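Long-range contact in peptidoglycan-N-acetylmuramic acid deacetylase PdaC (Bacillus subtilis subsp. subtilis str. 168, PDB 6H8N), which removes acetyl groups from N-acetylmuramic acid residues of peptidoglycan, conferring lysozyme resistance, and also deacylates short chitin oligomers: residues T15-L29 against T40-T54. The protein carries 1 engineered substitution. Sequence-based numbering, arbitrary orientation.
Sequences TFSDGPNPATTNQIL and TFFVLGSRVQYYPET. Engineered in segment 15-29: Ser17 (natural residue Asp). With ZN (zinc ion), chain C.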
loop_
_atom_site.group_PDB
_atom_site.type_symbol
_atom_site.label_atom_id
_atom_site.label_comp_id
_atom_site.label_asym_id
_atom_site.label_seq_id
_atom_site.Cartn_x
_atom_site.Cartn_y
_atom_site.Cartn_z
ATOM N N THR A 15 -0.510 1.762 -3.865
ATOM C CA THR A 15 0.129 1.054 -2.773
ATOM C C THR A 15 1.515 0.603 -3.188
ATOM O O THR A 15 1.784 0.320 -4.375
ATOM C CB THR A 15 -0.697 -0.147 -2.282
ATOM O OG1 THR A 15 -0.628 -1.237 -3.211
ATOM C CG2 THR A 15 -2.140 0.255 -2.029
ATOM N N PHE A 16 2.412 0.576 -2.205
ATOM C CA PHE A 16 3.830 0.353 -2.436
ATOM C C PHE A 16 4.345 -0.711 -1.489
ATOM O O PHE A 16 4.292 -0.517 -0.271
ATOM C CB PHE A 16 4.620 1.640 -2.223
ATOM C CG PHE A 16 4.229 2.717 -3.173
ATOM C CD1 PHE A 16 4.753 2.721 -4.443
ATOM C CD2 PHE A 16 3.341 3.707 -2.816
ATOM C CE1 PHE A 16 4.401 3.672 -5.346
ATOM C CE2 PHE A 16 2.961 4.675 -3.717
ATOM C CZ PHE A 16 3.494 4.661 -4.997
ATOM N N SER A 17 4.902 -1.782 -2.030
ATOM C CA SER A 17 5.449 -2.870 -1.233
ATOM C C SER A 17 6.960 -2.916 -1.337
ATOM O O SER A 17 7.524 -2.663 -2.398
ATOM C CB SER A 17 4.932 -4.205 -1.759
ATOM O OG SER A 17 3.552 -4.350 -1.488
ATOM N N ASP A 18 7.602 -3.294 -0.232
ATOM C CA ASP A 18 8.985 -3.787 -0.145
ATOM C C ASP A 18 9.969 -2.783 0.419
ATOM O O ASP A 18 11.110 -3.155 0.699
ATOM C CB ASP A 18 9.554 -4.339 -1.459
ATOM C CG ASP A 18 8.839 -5.553 -1.940
ATOM O OD1 ASP A 18 8.083 -6.148 -1.170
ATOM O OD2 ASP A 18 9.002 -5.874 -3.148
ATOM N N GLY A 19 9.551 -1.549 0.625
ATOM C CA GLY A 19 10.406 -0.545 1.241
ATOM C C GLY A 19 10.340 -0.648 2.761
ATOM O O GLY A 19 9.772 -1.591 3.315
ATOM N N PRO A 20 10.876 0.349 3.463
ATOM C CA PRO A 20 11.429 1.579 2.885
ATOM C C PRO A 20 12.784 1.404 2.237
ATOM O O PRO A 20 13.596 0.560 2.628
ATOM C CB PRO A 20 11.575 2.496 4.100
ATOM C CG PRO A 20 11.685 1.580 5.256
ATOM C CD PRO A 20 10.828 0.409 4.932
ATOM N N ASN A 21 13.032 2.235 1.229
ATOM C CA ASN A 21 14.336 2.351 0.590
ATOM C C ASN A 21 14.512 3.834 0.319
ATOM O O ASN A 21 13.920 4.357 -0.635
ATOM C CB ASN A 21 14.353 1.560 -0.712
ATOM C CG ASN A 21 15.694 1.556 -1.342
ATOM O OD1 ASN A 21 16.677 1.291 -0.671
ATOM N ND2 ASN A 21 15.768 1.879 -2.629
ATOM N N PRO A 22 15.295 4.552 1.127
ATOM C CA PRO A 22 15.285 6.026 1.008
ATOM C C PRO A 22 15.372 6.572 -0.408
ATOM O O PRO A 22 14.573 7.439 -0.772
ATOM C CB PRO A 22 16.458 6.438 1.900
ATOM C CG PRO A 22 16.460 5.411 2.980
ATOM C CD PRO A 22 16.073 4.113 2.302
ATOM N N ALA A 23 16.302 6.077 -1.227
ATOM C CA ALA A 23 16.518 6.688 -2.527
ATOM C C ALA A 23 15.256 6.661 -3.372
ATOM O O ALA A 23 14.984 7.611 -4.116
ATOM C CB ALA A 23 17.669 5.996 -3.247
ATOM N N THR A 24 14.475 5.587 -3.288
ATOM C CA THR A 24 13.265 5.470 -4.090
ATOM C C THR A 24 12.020 5.883 -3.310
ATOM O O THR A 24 11.197 6.650 -3.822
ATOM C CB THR A 24 13.131 4.042 -4.620
ATOM O OG1 THR A 24 13.268 3.119 -3.538
ATOM C CG2 THR A 24 14.216 3.744 -5.632
ATOM N N THR A 25 11.885 5.439 -2.058
ATOM C CA THR A 25 10.729 5.805 -1.252
ATOM C C THR A 25 10.632 7.307 -1.053
ATOM O O THR A 25 9.536 7.872 -1.120
ATOM C CB THR A 25 10.780 5.084 0.094
ATOM O OG1 THR A 25 10.955 3.677 -0.121
ATOM C CG2 THR A 25 9.510 5.343 0.904
ATOM N N ASN A 26 11.763 7.988 -0.810
ATOM C CA ASN A 26 11.689 9.437 -0.600
ATOM C C ASN A 26 11.226 10.172 -1.853
ATOM O O ASN A 26 10.533 11.190 -1.768
ATOM C CB ASN A 26 13.025 10.015 -0.145
ATOM C CG ASN A 26 13.326 9.729 1.299
ATOM O OD1 ASN A 26 12.425 9.656 2.144
ATOM N ND2 ASN A 26 14.604 9.636 1.611
ATOM N N GLN A 27 11.638 9.693 -3.025
ATOM C CA GLN A 27 11.183 10.300 -4.268
ATOM C C GLN A 27 9.673 10.154 -4.418
ATOM O O GLN A 27 8.981 11.106 -4.797
ATOM C CB GLN A 27 11.927 9.638 -5.430
ATOM C CG GLN A 27 11.669 10.266 -6.763
ATOM C CD GLN A 27 12.279 9.481 -7.907
ATOM O OE1 GLN A 27 13.408 8.998 -7.826
ATOM N NE2 GLN A 27 11.535 9.366 -8.976
ATOM N N ILE A 28 9.134 8.975 -4.078
ATOM C CA ILE A 28 7.697 8.750 -4.154
ATOM C C ILE A 28 6.969 9.628 -3.147
ATOM O O ILE A 28 5.942 10.237 -3.461
ATOM C CB ILE A 28 7.405 7.255 -3.950
ATOM C CG1 ILE A 28 7.946 6.450 -5.145
ATOM C CG2 ILE A 28 5.909 6.996 -3.743
ATOM C CD1 ILE A 28 8.085 4.972 -4.889
ATOM N N LEU A 29 7.494 9.719 -1.923
ATOM C CA LEU A 29 6.902 10.598 -0.921
ATOM C C LEU A 29 6.906 12.044 -1.399
ATOM O O LEU A 29 5.935 12.769 -1.186
ATOM C CB LEU A 29 7.638 10.475 0.410
ATOM C CG LEU A 29 7.428 9.141 1.128
ATOM C CD1 LEU A 29 8.423 8.987 2.261
ATOM C CD2 LEU A 29 6.005 9.022 1.661
ATOM N N THR A 40 -0.340 4.080 0.500
ATOM C CA THR A 40 -0.189 3.093 1.553
ATOM C C THR A 40 1.079 2.306 1.271
ATOM O O THR A 40 1.257 1.810 0.152
ATOM C CB THR A 40 -1.385 2.130 1.583
ATOM O OG1 THR A 40 -2.593 2.897 1.625
ATOM C CG2 THR A 40 -1.331 1.248 2.818
ATOM N N PHE A 41 1.968 2.221 2.256
ATOM C CA PHE A 41 3.273 1.582 2.124
ATOM C C PHE A 41 3.262 0.311 2.953
ATOM O O PHE A 41 3.091 0.372 4.178
ATOM C CB PHE A 41 4.372 2.534 2.597
ATOM C CG PHE A 41 4.532 3.735 1.719
ATOM C CD1 PHE A 41 3.719 4.840 1.867
ATOM C CD2 PHE A 41 5.481 3.738 0.694
ATOM C CE1 PHE A 41 3.850 5.942 1.007
ATOM C CE2 PHE A 41 5.605 4.821 -0.164
ATOM C CZ PHE A 41 4.800 5.929 0.006
ATOM N N PHE A 42 3.444 -0.828 2.289
ATOM C CA PHE A 42 3.525 -2.126 2.943
ATOM C C PHE A 42 5.002 -2.436 3.105
ATOM O O PHE A 42 5.706 -2.744 2.133
ATOM C CB PHE A 42 2.761 -3.160 2.125
ATOM C CG PHE A 42 1.279 -2.955 2.191
ATOM C CD1 PHE A 42 0.553 -3.511 3.221
ATOM C CD2 PHE A 42 0.618 -2.148 1.260
ATOM C CE1 PHE A 42 -0.818 -3.297 3.325
ATOM C CE2 PHE A 42 -0.754 -1.937 1.359
ATOM C CZ PHE A 42 -1.465 -2.531 2.385
ATOM N N VAL A 43 5.467 -2.312 4.332
ATOM C CA VAL A 43 6.892 -2.233 4.651
ATOM C C VAL A 43 7.396 -3.563 5.193
ATOM O O VAL A 43 6.685 -4.311 5.882
ATOM C CB VAL A 43 7.203 -1.084 5.644
ATOM C CG1 VAL A 43 6.806 0.266 5.043
ATOM C CG2 VAL A 43 6.528 -1.303 6.975
ATOM N N LEU A 44 8.668 -3.828 4.894
ATOM C CA LEU A 44 9.396 -4.956 5.453
ATOM C C LEU A 44 9.995 -4.555 6.792
ATOM O O LEU A 44 10.663 -3.528 6.889
ATOM C CB LEU A 44 10.511 -5.382 4.501
ATOM C CG LEU A 44 10.021 -6.185 3.309
ATOM C CD1 LEU A 44 11.129 -6.332 2.289
ATOM C CD2 LEU A 44 9.538 -7.560 3.707
ATOM N N GLY A 45 9.766 -5.371 7.819
ATOM C CA GLY A 45 10.319 -5.058 9.127
ATOM C C GLY A 45 11.827 -4.870 9.108
ATOM O O GLY A 45 12.355 -3.976 9.761
ATOM N N SER A 46 12.544 -5.716 8.362
ATOM C CA SER A 46 14.001 -5.568 8.297
ATOM C C SER A 46 14.405 -4.196 7.760
ATOM O O SER A 46 15.373 -3.584 8.228
ATOM C CB SER A 46 14.596 -6.694 7.454
ATOM O OG SER A 46 14.095 -6.680 6.129
ATOM N N ARG A 47 13.679 -3.686 6.767
ATOM C CA ARG A 47 13.990 -2.378 6.197
ATOM C C ARG A 47 13.550 -1.223 7.086
ATOM O O ARG A 47 14.209 -0.180 7.104
ATOM C CB ARG A 47 13.392 -2.233 4.794
ATOM C CG ARG A 47 14.276 -2.881 3.740
ATOM C CD ARG A 47 13.783 -2.654 2.317
ATOM N NE ARG A 47 14.805 -3.008 1.353
ATOM C CZ ARG A 47 15.744 -2.188 0.905
ATOM N NH1 ARG A 47 15.775 -0.927 1.256
ATOM N NH2 ARG A 47 16.640 -2.636 0.033
ATOM N N VAL A 48 12.442 -1.367 7.818
ATOM C CA VAL A 48 12.099 -0.386 8.836
ATOM C C VAL A 48 13.242 -0.252 9.835
ATOM O O VAL A 48 13.600 0.855 10.242
ATOM C CB VAL A 48 10.768 -0.759 9.519
ATOM C CG1 VAL A 48 10.517 0.112 10.713
ATOM C CG2 VAL A 48 9.629 -0.672 8.542
ATOM N N GLN A 49 13.824 -1.381 10.242
ATOM C CA GLN A 49 14.927 -1.355 11.195
ATOM C C GLN A 49 16.129 -0.623 10.616
ATOM O O GLN A 49 16.785 0.147 11.320
ATOM C CB GLN A 49 15.295 -2.783 11.594
ATOM C CG GLN A 49 16.306 -2.875 12.735
ATOM C CD GLN A 49 16.421 -4.289 13.256
ATOM O OE1 GLN A 49 16.107 -4.562 14.425
ATOM N NE2 GLN A 49 16.818 -5.204 12.399
ATOM N N TYR A 50 16.411 -0.814 9.326
ATOM C CA TYR A 50 17.516 -0.113 8.687
ATOM C C TYR A 50 17.240 1.369 8.504
ATOM O O TYR A 50 18.177 2.182 8.543
ATOM C CB TYR A 50 17.789 -0.715 7.306
ATOM C CG TYR A 50 18.523 -2.051 7.287
ATOM C CD1 TYR A 50 19.678 -2.256 8.006
ATOM C CD2 TYR A 50 18.031 -3.123 6.536
ATOM C CE1 TYR A 50 20.352 -3.490 7.958
ATOM C CE2 TYR A 50 18.685 -4.350 6.495
ATOM C CZ TYR A 50 19.847 -4.524 7.211
ATOM O OH TYR A 50 20.526 -5.734 7.179
ATOM N N TYR A 51 15.974 1.744 8.276
ATOM C CA TYR A 51 15.611 3.073 7.781
ATOM C C TYR A 51 14.450 3.657 8.581
ATOM O O TYR A 51 13.405 4.020 8.020
ATOM C CB TYR A 51 15.240 2.965 6.304
ATOM C CG TYR A 51 16.360 2.476 5.402
ATOM C CD1 TYR A 51 17.551 3.181 5.305
ATOM C CD2 TYR A 51 16.219 1.328 4.644
ATOM C CE1 TYR A 51 18.564 2.751 4.462
ATOM C CE2 TYR A 51 17.227 0.899 3.802
ATOM C CZ TYR A 51 18.392 1.629 3.718
ATOM O OH TYR A 51 19.409 1.234 2.873
ATOM N N PRO A 52 14.612 3.796 9.895
ATOM C CA PRO A 52 13.487 4.256 10.732
ATOM C C PRO A 52 13.018 5.651 10.367
ATOM O O PRO A 52 11.818 5.964 10.486
ATOM C CB PRO A 52 14.069 4.205 12.151
ATOM C CG PRO A 52 15.574 4.284 11.955
ATOM C CD PRO A 52 15.808 3.506 10.695
ATOM N N GLU A 53 13.938 6.513 9.917
ATOM C CA GLU A 53 13.565 7.870 9.522
ATOM C C GLU A 53 12.522 7.879 8.412
ATOM O O GLU A 53 11.692 8.795 8.339
ATOM C CB GLU A 53 14.818 8.629 9.043
ATOM C CG GLU A 53 15.488 8.087 7.738
ATOM C CD GLU A 53 16.405 6.848 7.931
ATOM O OE1 GLU A 53 16.583 6.305 9.056
ATOM O OE2 GLU A 53 16.974 6.432 6.897
ATOM N N THR A 54 12.575 6.906 7.512
ATOM C CA THR A 54 11.656 6.898 6.390
ATOM C C THR A 54 10.265 6.459 6.826
ATOM O O THR A 54 9.273 6.970 6.304
ATOM C CB THR A 54 12.238 6.013 5.292
ATOM O OG1 THR A 54 13.597 6.414 5.031
ATOM C CG2 THR A 54 11.440 6.143 4.022
HETATM ZN ZN ZN C . 6.931 -7.693 -1.472
HETATM O O HOH W 1 12.967 -5.022 -0.375
HETATM O O HOH W 2 13.028 9.377 4.703
#
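Arg47 reaches over the loop that leaves strand 15-17 and grips it with one nitrogen. NH1 gives a nearly straight bond (162°) to Pro20 O, 3.0 Å away at the edge and in the plane of the guanidinium. Its second bond, to Asn21 OD1 at 3.1 Å, is bent (137°) and comes from above the carbonyl plane, off any lone pair, the amide and guanidinium standing nearly perpendicular. Asn21 is turned to offer that oxygen by its CG lying anti to the backbone N (chi1 -175°), while its ND2 is held by Thr24 OG1. A water bridges Asp18 O and, weakly, Arg47 NE. Next along, Pro22 sets its CD-CG edge on one face of the Tyr51 ring, CD 3.3 Å from the centroid, a CH-pi contact. Pro20, entered through a cis peptide, packs against the Arg47-Val48 backbone, Tyr51 CB and Thr54 CG2, with CD against Val43 and Val48.

Deeper in, the Phe16 and Phe41 rings run nearly parallel but slid apart, centroids 5.1 Å from each other. Ile28 CG2 lies over one face of Phe16 and at the edge of Phe41, and Leu29 CD2 meets Phe41 CZ at 3.7 Å; helix 22-29 thus packs on the sheet face carrying both phenylalanines.

The backbones supply the frame: Phe16 N to Thr40 O, Phe42 N to Phe16 O and Asp18 N to Phe42 O are parallel-strand bonds, and Leu44 N to Gly19 O continues the link. Next to Ser17, engineered from Asp at the probable proton-acceptor position, Asp18 OD1 binds zinc with His68 and His72. This is a beta-alpha-beta unit of the C-terminal NodB-type polysaccharide deacetylase domain, contributing Asp18 to the zinc site.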